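NS3-like protein (Alongshan virus, PDB 6M40) probably hydrolyses ATP and other ribonucleoside triphosphates as the viral NS3-like RNA helicase, of which this chain is the helicase domain. Local coordinates at residues Ser122-Val127 / Tyr366-Glu371. Sequence-based numbering, arbitrary orientation.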
# COMPACT_ATOMS: atom_id res chain seq x y z
N SER A 122 3.46 2.34 -1.14
CA SER A 122 4.08 3.13 -0.09
C SER A 122 5.56 3.26 -0.41
O SER A 122 6.16 2.32 -0.94
CB SER A 122 3.90 2.50 1.31
OG SER A 122 4.93 1.56 1.58
N ALA A 123 6.14 4.42 -0.11
CA ALA A 123 7.58 4.57 -0.25
C ALA A 123 8.32 3.64 0.70
O ALA A 123 9.42 3.19 0.39
CB ALA A 123 7.99 6.02 -0.02
N HIS A 124 7.72 3.32 1.84
CA HIS A 124 8.43 2.52 2.83
C HIS A 124 8.56 1.08 2.36
O HIS A 124 9.63 0.48 2.51
CB HIS A 124 7.74 2.64 4.18
CG HIS A 124 7.54 4.07 4.59
ND1 HIS A 124 6.61 4.88 3.98
CD2 HIS A 124 8.17 4.84 5.50
CE1 HIS A 124 6.66 6.09 4.52
NE2 HIS A 124 7.60 6.09 5.45
N THR A 125 7.51 0.51 1.78
CA THR A 125 7.63 -0.81 1.18
C THR A 125 8.79 -0.85 0.20
O THR A 125 9.60 -1.78 0.22
CB THR A 125 6.32 -1.21 0.50
OG1 THR A 125 5.22 -0.97 1.38
CG2 THR A 125 6.34 -2.67 0.11
N LYS A 126 8.91 0.17 -0.65
CA LYS A 126 9.92 0.19 -1.69
C LYS A 126 11.32 0.12 -1.10
O LYS A 126 12.12 -0.75 -1.46
CB LYS A 126 9.78 1.44 -2.55
CG LYS A 126 8.37 1.75 -3.03
CD LYS A 126 8.08 1.10 -4.37
CE LYS A 126 6.87 1.72 -5.03
NZ LYS A 126 6.82 1.34 -6.47
N VAL A 127 11.65 1.06 -0.21
CA VAL A 127 13.00 1.09 0.34
C VAL A 127 13.25 -0.16 1.18
O VAL A 127 14.36 -0.70 1.20
CB VAL A 127 13.22 2.38 1.14
CG1 VAL A 127 12.81 3.59 0.33
CG2 VAL A 127 12.45 2.33 2.43
N TYR A 366 17.22 8.73 6.93
CA TYR A 366 17.13 7.94 8.14
C TYR A 366 16.19 8.59 9.13
O TYR A 366 15.25 7.95 9.63
CB TYR A 366 18.51 7.77 8.76
CG TYR A 366 19.24 6.50 8.35
CD1 TYR A 366 18.66 5.57 7.48
CD2 TYR A 366 20.50 6.21 8.86
CE1 TYR A 366 19.31 4.41 7.13
CE2 TYR A 366 21.16 5.04 8.50
CZ TYR A 366 20.56 4.15 7.65
OH TYR A 366 21.24 3.00 7.31
N ARG A 367 16.41 9.86 9.44
CA ARG A 367 15.53 10.51 10.44
C ARG A 367 14.04 10.43 10.02
O ARG A 367 13.12 10.29 10.86
CB ARG A 367 15.97 11.95 10.66
CG ARG A 367 17.40 12.02 11.30
CD ARG A 367 17.44 11.18 12.60
NE ARG A 367 16.42 11.66 13.54
CZ ARG A 367 16.61 12.71 14.35
NH1 ARG A 367 17.80 13.37 14.30
NH2 ARG A 367 15.62 13.12 15.16
N TRP A 368 13.78 10.56 8.72
CA TRP A 368 12.43 10.42 8.21
C TRP A 368 11.92 9.00 8.43
O TRP A 368 10.79 8.79 8.90
CB TRP A 368 12.40 10.79 6.74
CG TRP A 368 11.06 10.81 6.11
CD1 TRP A 368 10.01 11.59 6.45
CD2 TRP A 368 10.65 10.05 4.97
NE1 TRP A 368 8.95 11.35 5.61
CE2 TRP A 368 9.32 10.40 4.69
CE3 TRP A 368 11.27 9.09 4.16
CZ2 TRP A 368 8.60 9.84 3.65
CZ3 TRP A 368 10.55 8.53 3.12
CH2 TRP A 368 9.23 8.91 2.87
N LEU A 369 12.73 8.01 8.06
CA LEU A 369 12.30 6.63 8.07
C LEU A 369 12.24 6.04 9.48
O LEU A 369 11.55 5.03 9.67
CB LEU A 369 13.24 5.81 7.19
CG LEU A 369 13.07 6.04 5.69
CD1 LEU A 369 13.97 5.11 4.92
CD2 LEU A 369 11.63 5.86 5.26
N THR A 370 12.89 6.67 10.46
CA THR A 370 13.02 6.09 11.80
C THR A 370 12.26 6.82 12.90
O THR A 370 11.75 6.15 13.81
CB THR A 370 14.50 6.00 12.19
OG1 THR A 370 15.18 7.19 11.81
CG2 THR A 370 15.16 4.81 11.51
N GLU A 371 12.16 8.15 12.88
CA GLU A 371 11.28 8.84 13.84
C GLU A 371 9.85 8.96 13.32
O GLU A 371 8.95 9.22 14.12
CB GLU A 371 11.84 10.22 14.18
CG GLU A 371 13.17 10.20 14.90
CD GLU A 371 13.11 9.42 16.20
OE1 GLU A 371 12.10 9.55 16.92
OE2 GLU A 371 14.08 8.69 16.51
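His-124, Ala-123 and Val-127 meet Trp-368 and Leu-369 in a buried, mainly apolar contact between two helices. It joins the start of helix 123-136 in the first RecA-like domain to the C-terminal half of helix 362-371 in the helical C-terminal part. The short axes stay 12.1 Å apart at their closest and cross at -111°. Side chains therefore bridge the gap, and no hydrogen bond links the two segments. NE2 of His-124 sits over one face of the Trp-368 indole, offset toward its rim. The ring pair is oblique, with planes tilted by 34°, and the imidazole centroid is 5.1 Å from that of the six-membered ring of Trp-368. Trp-368 has CG anti to its own backbone N (chi1 -175°), which carries the six-membered ring toward helix 123-136. Its CH2 also meets Ala-123 CB at 4.3 Å, here at the indole edge. The DETH sequence, the Walker B (motif II) element of this flavivirus-type DEAD family, begins at the last residue of strand 111-116 and runs into the loop before helix 123-136. The helix thus leads from the nucleotide-site region into this interface. Leu-369 divides its two methyls. CD2 reaches His-124 CD2 at 3.6 Å, and CD1 lies 4.0 Å from Val-127 CG2. Cys-336 of helix 328-339 touches both Val-127 and Trp-368. Lys-126 forms a salt bridge with Asp-323.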